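Local coordinates for enterobactin synthetase component F-related protein (Vibrio cholerae serotype O1, PDB 4OXI) that is an adenylation domain, AlmE, that probably uses ATP to activate glycine as glycyl-adenylate for a lipopolysaccharide modification pathway conferring antimicrobial peptide resistance, at residues S420-Y428 with F439-Y448. Sequence-based numbering, arbitrary orientation.
Sequences SGKQLVKGY and FFQHEGRLWY
R445 grips the hydroxyl of S420 side-on: its NH2 lies 2.8 Å and its NE 3.1 Å from S420 OG, which sits in the guanidinium plane. Serine suits this buried spot: OG accepts from both nitrogens and donates its own proton to C393 O, a carbonyl that can only accept, while the small CB packs over the six-membered ring of W447 in a CH-pi contact, 3.7 Å from its centroid. Next to it, a water accepts from G421 N and donates to L446 O, bridging the two backbones.

Apolar packing centres on L424 and F439. With CG anti to the backbone N (chi1 -175°), L424 reaches the hairpin, its CD1 3.5 Å from Y448 CB and its CD2 3.9 Å from L446 CD2. The flat F439 ring fits between G427 CA on one face, 3.6 Å from the centroid, and Y448 CD1 on the other. Its edge meets the face of Y428 in an offset edge-to-face pair, planes at 87°. At the backbone angles of G421 and G427 a side chain would jam against the preceding carbonyl O. Y428 OH hydrogen-bonds to E364 OE2.

The Y448 side chain is about 6 Å from the bound glycyl-adenosine-5'-phosphate. The loop runs from strand 416-419 to helix 432-438, packing on the beta hairpin of 439-442 and 445-457; V425 and Y428 lean on strand 230-235.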
ATOM      1  N   SER A 420       4.931 -13.269  12.300  1.00 25.45           N
ATOM      2  CA  SER A 420       6.122 -12.828  13.010  1.00 30.84           C
ATOM      3  C   SER A 420       7.285 -12.771  12.035  1.00 30.01           C
ATOM      4  O   SER A 420       7.139 -13.121  10.866  1.00 27.08           O
ATOM      5  CB  SER A 420       6.460 -13.802  14.133  1.00 31.88           C
ATOM      6  OG  SER A 420       6.780 -15.070  13.586  1.00 32.04           O
ATOM      7  N   GLY A 421       8.446 -12.332  12.508  1.00 31.21           N
ATOM      8  CA  GLY A 421       9.619 -12.370  11.660  1.00 27.68           C
ATOM      9  C   GLY A 421      10.130 -10.987  11.326  1.00 28.91           C
ATOM     10  O   GLY A 421       9.679  -9.981  11.897  1.00 23.71           O
ATOM     11  N   LYS A 422      11.066 -10.943  10.381  1.00 28.70           N
ATOM     12  CA  LYS A 422      11.760  -9.711  10.020  1.00 28.38           C
ATOM     13  C   LYS A 422      10.896  -8.666   9.304  1.00 26.90           C
ATOM     14  O   LYS A 422      11.259  -7.492   9.283  1.00 28.25           O
ATOM     15  CB  LYS A 422      13.010 -10.031   9.186  1.00 34.10           C
ATOM     16  CG  LYS A 422      14.229 -10.440  10.022  1.00 41.02           C
ATOM     17  CD  LYS A 422      15.282 -11.158   9.177  1.00 47.57           C
ATOM     18  CE  LYS A 422      14.800 -12.549   8.782  1.00 51.43           C
ATOM     19  NZ  LYS A 422      15.479 -13.083   7.560  1.00 56.52           N
ATOM     20  N   GLN A 423       9.755  -9.070   8.746  1.00 25.71           N
ATOM     21  CA  GLN A 423       8.866  -8.106   8.075  1.00 27.30           C
ATOM     22  C   GLN A 423       7.840  -7.467   9.007  1.00 24.92           C
ATOM     23  O   GLN A 423       7.156  -6.525   8.626  1.00 25.27           O
ATOM     24  CB  GLN A 423       8.138  -8.762   6.894  1.00 24.58           C
ATOM     25  CG  GLN A 423       9.039  -9.031   5.707  1.00 23.52           C
ATOM     26  CD  GLN A 423       8.350  -9.833   4.654  1.00 27.85           C
ATOM     27  OE1 GLN A 423       8.935 -10.745   4.085  1.00 33.82           O
ATOM     28  NE2 GLN A 423       7.093  -9.501   4.374  1.00 25.86           N
ATOM     29  N   LEU A 424       7.726  -7.982  10.224  1.00 24.29           N
ATOM     30  CA  LEU A 424       6.734  -7.466  11.158  1.00 23.06           C
ATOM     31  C   LEU A 424       7.194  -6.138  11.748  1.00 25.95           C
ATOM     32  O   LEU A 424       8.346  -6.021  12.166  1.00 24.62           O
ATOM     33  CB  LEU A 424       6.486  -8.472  12.281  1.00 24.95           C
ATOM     34  CG  LEU A 424       5.370  -8.049  13.242  1.00 27.28           C
ATOM     35  CD1 LEU A 424       4.076  -7.952  12.487  1.00 19.54           C
ATOM     36  CD2 LEU A 424       5.237  -9.010  14.426  1.00 27.96           C
ATOM     37  N   VAL A 425       6.310  -5.135  11.764  1.00 24.75           N
ATOM     38  CA  VAL A 425       6.618  -3.845  12.408  1.00 25.72           C
ATOM     39  C   VAL A 425       6.585  -3.975  13.944  1.00 28.06           C
ATOM     40  O   VAL A 425       6.054  -4.953  14.471  1.00 28.45           O
ATOM     41  CB  VAL A 425       5.613  -2.740  11.985  1.00 26.09           C
ATOM     42  CG1 VAL A 425       5.631  -2.529  10.458  1.00 24.99           C
ATOM     43  CG2 VAL A 425       4.220  -3.098  12.438  1.00 22.48           C
ATOM     44  N   LYS A 426       7.122  -2.986  14.653  1.00 28.83           N
ATOM     45  CA  LYS A 426       7.209  -3.030  16.114  1.00 34.22           C
ATOM     46  C   LYS A 426       5.849  -2.961  16.783  1.00 33.56           C
ATOM     47  O   LYS A 426       5.682  -3.418  17.911  1.00 43.32           O
ATOM     48  CB  LYS A 426       8.032  -1.853  16.645  1.00 37.99           C
ATOM     49  CG  LYS A 426       9.472  -1.785  16.156  1.00 44.10           C
ATOM     50  CD  LYS A 426      10.285  -2.948  16.683  1.00 50.01           C
ATOM     51  CE  LYS A 426      11.726  -2.896  16.171  1.00 55.63           C
ATOM     52  NZ  LYS A 426      12.448  -4.174  16.470  1.00 56.27           N
ATOM     53  N   GLY A 427       4.889  -2.364  16.093  1.00 29.16           N
ATOM     54  CA  GLY A 427       3.585  -2.067  16.664  1.00 30.42           C
ATOM     55  C   GLY A 427       3.077  -0.847  15.926  1.00 28.88           C
ATOM     56  O   GLY A 427       3.658  -0.444  14.914  1.00 30.91           O
ATOM     57  N   TYR A 428       1.998  -0.253  16.407  1.00 30.41           N
ATOM     58  CA  TYR A 428       1.493   0.960  15.786  1.00 25.59           C
ATOM     59  C   TYR A 428       2.231   2.161  16.373  1.00 33.32           C
ATOM     60  O   TYR A 428       2.625   2.154  17.539  1.00 37.12           O
ATOM     61  CB  TYR A 428      -0.020   1.077  15.989  1.00 26.49           C
ATOM     62  CG  TYR A 428      -0.803  -0.055  15.341  1.00 29.07           C
ATOM     63  CD1 TYR A 428      -0.983  -0.103  13.959  1.00 29.51           C
ATOM     64  CD2 TYR A 428      -1.356  -1.077  16.101  1.00 28.95           C
ATOM     65  CE1 TYR A 428      -1.695  -1.138  13.352  1.00 24.01           C
ATOM     66  CE2 TYR A 428      -2.079  -2.112  15.503  1.00 26.77           C
ATOM     67  CZ  TYR A 428      -2.236  -2.134  14.126  1.00 26.57           C
ATOM     68  OH  TYR A 428      -2.936  -3.154  13.515  1.00 25.80           O
ATOM     69  N   PHE A 439      -0.421  -7.007  19.106  1.00 30.19           N
ATOM     70  CA  PHE A 439       0.915  -7.573  19.176  1.00 31.30           C
ATOM     71  C   PHE A 439       1.115  -8.196  20.556  1.00 34.20           C
ATOM     72  O   PHE A 439       0.638  -7.652  21.550  1.00 36.42           O
ATOM     73  CB  PHE A 439       1.969  -6.483  18.953  1.00 29.44           C
ATOM     74  CG  PHE A 439       1.911  -5.835  17.594  1.00 31.74           C
ATOM     75  CD1 PHE A 439       2.867  -6.138  16.631  1.00 28.38           C
ATOM     76  CD2 PHE A 439       0.909  -4.916  17.276  1.00 24.02           C
ATOM     77  CE1 PHE A 439       2.833  -5.532  15.386  1.00 27.40           C
ATOM     78  CE2 PHE A 439       0.867  -4.325  16.030  1.00 24.62           C
ATOM     79  CZ  PHE A 439       1.837  -4.635  15.085  1.00 26.65           C
ATOM     80  N   PHE A 440       1.813  -9.329  20.616  1.00 32.56           N
ATOM     81  CA  PHE A 440       2.106  -9.967  21.897  1.00 35.02           C
ATOM     82  C   PHE A 440       3.354 -10.835  21.810  1.00 38.32           C
ATOM     83  O   PHE A 440       3.749 -11.275  20.725  1.00 37.60           O
ATOM     84  CB  PHE A 440       0.919 -10.795  22.382  1.00 32.29           C
ATOM     85  CG  PHE A 440       0.655 -12.013  21.547  1.00 38.70           C
ATOM     86  CD1 PHE A 440      -0.114 -11.922  20.398  1.00 35.38           C
ATOM     87  CD2 PHE A 440       1.177 -13.250  21.904  1.00 38.00           C
ATOM     88  CE1 PHE A 440      -0.355 -13.042  19.616  1.00 34.33           C
ATOM     89  CE2 PHE A 440       0.933 -14.383  21.127  1.00 36.32           C
ATOM     90  CZ  PHE A 440       0.169 -14.277  19.983  1.00 34.68           C
ATOM     91  N   GLN A 441       3.985 -11.061  22.956  1.00 42.91           N
ATOM     92  CA  GLN A 441       5.185 -11.889  23.019  1.00 41.64           C
ATOM     93  C   GLN A 441       4.800 -13.323  23.279  1.00 41.04           C
ATOM     94  O   GLN A 441       3.808 -13.593  23.946  1.00 42.15           O
ATOM     95  CB  GLN A 441       6.110 -11.412  24.133  1.00 40.54           C
ATOM     96  CG  GLN A 441       6.857 -10.149  23.796  1.00 46.38           C
ATOM     97  CD  GLN A 441       8.005 -10.418  22.857  1.00 55.93           C
ATOM     98  OE1 GLN A 441       8.460 -11.560  22.734  1.00 57.59           O
ATOM     99  NE2 GLN A 441       8.490  -9.372  22.188  1.00 58.62           N
ATOM    100  N   HIS A 442       5.586 -14.248  22.754  1.00 43.04           N
ATOM    101  CA  HIS A 442       5.336 -15.647  23.019  1.00 42.26           C
ATOM    102  C   HIS A 442       6.606 -16.435  22.784  1.00 49.47           C
ATOM    103  O   HIS A 442       7.076 -16.535  21.648  1.00 49.52           O
ATOM    104  CB  HIS A 442       4.226 -16.162  22.118  1.00 44.02           C
ATOM    105  CG  HIS A 442       3.913 -17.611  22.317  1.00 51.24           C
ATOM    106  ND1 HIS A 442       3.032 -18.056  23.278  1.00 52.42           N
ATOM    107  CD2 HIS A 442       4.364 -18.717  21.676  1.00 54.61           C
ATOM    108  CE1 HIS A 442       2.950 -19.374  23.218  1.00 55.99           C
ATOM    109  NE2 HIS A 442       3.749 -19.800  22.255  1.00 52.69           N
ATOM    110  N   GLU A 443       7.158 -16.976  23.868  1.00 48.89           N
ATOM    111  CA  GLU A 443       8.386 -17.759  23.818  1.00 49.73           C
ATOM    112  C   GLU A 443       9.458 -17.114  22.948  1.00 51.78           C
ATOM    113  O   GLU A 443       9.913 -17.699  21.955  1.00 51.50           O
ATOM    114  CB  GLU A 443       8.093 -19.191  23.357  1.00 57.15           C
ATOM    115  CG  GLU A 443       7.136 -19.934  24.286  1.00 60.05           C
ATOM    116  CD  GLU A 443       6.743 -21.309  23.765  1.00 67.50           C
ATOM    117  OE1 GLU A 443       7.253 -21.721  22.697  1.00 66.70           O
ATOM    118  OE2 GLU A 443       5.916 -21.975  24.432  1.00 67.93           O
ATOM    119  N   GLY A 444       9.828 -15.887  23.304  1.00 50.83           N
ATOM    120  CA  GLY A 444      10.958 -15.238  22.669  1.00 53.39           C
ATOM    121  C   GLY A 444      10.652 -14.280  21.536  1.00 57.70           C
ATOM    122  O   GLY A 444      11.349 -13.270  21.397  1.00 58.98           O
ATOM    123  N   ARG A 445       9.637 -14.579  20.720  1.00 54.24           N
ATOM    124  CA  ARG A 445       9.357 -13.727  19.557  1.00 49.15           C
ATOM    125  C   ARG A 445       8.038 -12.955  19.596  1.00 41.74           C
ATOM    126  O   ARG A 445       7.078 -13.328  20.288  1.00 37.89           O
ATOM    127  CB  ARG A 445       9.519 -14.488  18.232  1.00 49.36           C
ATOM    128  CG  ARG A 445       8.566 -15.641  18.028  1.00 44.15           C
ATOM    129  CD  ARG A 445       9.082 -16.589  16.946  1.00 41.40           C
ATOM    130  NE  ARG A 445       8.886 -16.083  15.588  1.00 39.37           N
ATOM    131  CZ  ARG A 445       9.853 -15.981  14.677  1.00 41.96           C
ATOM    132  NH1 ARG A 445      11.088 -16.346  14.976  1.00 45.85           N
ATOM    133  NH2 ARG A 445       9.590 -15.511  13.464  1.00 37.93           N
ATOM    134  N   LEU A 446       8.024 -11.849  18.861  1.00 40.65           N
ATOM    135  CA  LEU A 446       6.849 -11.001  18.780  1.00 39.20           C
ATOM    136  C   LEU A 446       5.920 -11.564  17.717  1.00 34.06           C
ATOM    137  O   LEU A 446       6.353 -11.814  16.587  1.00 34.30           O
ATOM    138  CB  LEU A 446       7.253  -9.566  18.433  1.00 37.08           C
ATOM    139  CG  LEU A 446       6.091  -8.575  18.282  1.00 40.63           C
ATOM    140  CD1 LEU A 446       5.418  -8.360  19.624  1.00 37.03           C
ATOM    141  CD2 LEU A 446       6.561  -7.243  17.682  1.00 37.26           C
ATOM    142  N   TRP A 447       4.658 -11.781  18.084  1.00 30.68           N
ATOM    143  CA  TRP A 447       3.641 -12.227  17.134  1.00 31.39           C
ATOM    144  C   TRP A 447       2.603 -11.141  16.876  1.00 30.47           C
ATOM    145  O   TRP A 447       2.364 -10.290  17.732  1.00 35.58           O
ATOM    146  CB  TRP A 447       2.936 -13.483  17.652  1.00 31.25           C
ATOM    147  CG  TRP A 447       3.792 -14.693  17.610  1.00 34.56           C
ATOM    148  CD1 TRP A 447       4.515 -15.225  18.640  1.00 36.80           C
ATOM    149  CD2 TRP A 447       4.031 -15.534  16.474  1.00 31.31           C
ATOM    150  NE1 TRP A 447       5.182 -16.349  18.214  1.00 35.04           N
ATOM    151  CE2 TRP A 447       4.907 -16.557  16.889  1.00 33.40           C
ATOM    152  CE3 TRP A 447       3.592 -15.518  15.147  1.00 30.79           C
ATOM    153  CZ2 TRP A 447       5.353 -17.556  16.020  1.00 34.43           C
ATOM    154  CZ3 TRP A 447       4.033 -16.511  14.285  1.00 32.08           C
ATOM    155  CH2 TRP A 447       4.901 -17.519  14.725  1.00 34.75           C
ATOM    156  N   TYR A 448       1.975 -11.182  15.703  1.00 28.37           N
ATOM    157  CA  TYR A 448       0.906 -10.242  15.358  1.00 25.48           C
ATOM    158  C   TYR A 448      -0.375 -10.978  14.994  1.00 25.26           C
ATOM    159  O   TYR A 448      -0.357 -11.905  14.176  1.00 25.19           O
ATOM    160  CB  TYR A 448       1.344  -9.334  14.196  1.00 25.47           C
ATOM    161  CG  TYR A 448       0.237  -8.504  13.555  1.00 25.41           C
ATOM    162  CD1 TYR A 448      -0.282  -7.375  14.187  1.00 22.79           C
ATOM    163  CD2 TYR A 448      -0.261  -8.839  12.305  1.00 24.75           C
ATOM    164  CE1 TYR A 448      -1.280  -6.623  13.590  1.00 23.79           C
ATOM    165  CE2 TYR A 448      -1.249  -8.106  11.711  1.00 22.13           C
ATOM    166  CZ  TYR A 448      -1.754  -7.000  12.352  1.00 24.81           C
ATOM    167  OH  TYR A 448      -2.739  -6.280  11.733  1.00 28.42           O
TER
HETATM  168  O   HOH W   1       8.556 -11.370  15.251  1.00 31.36           O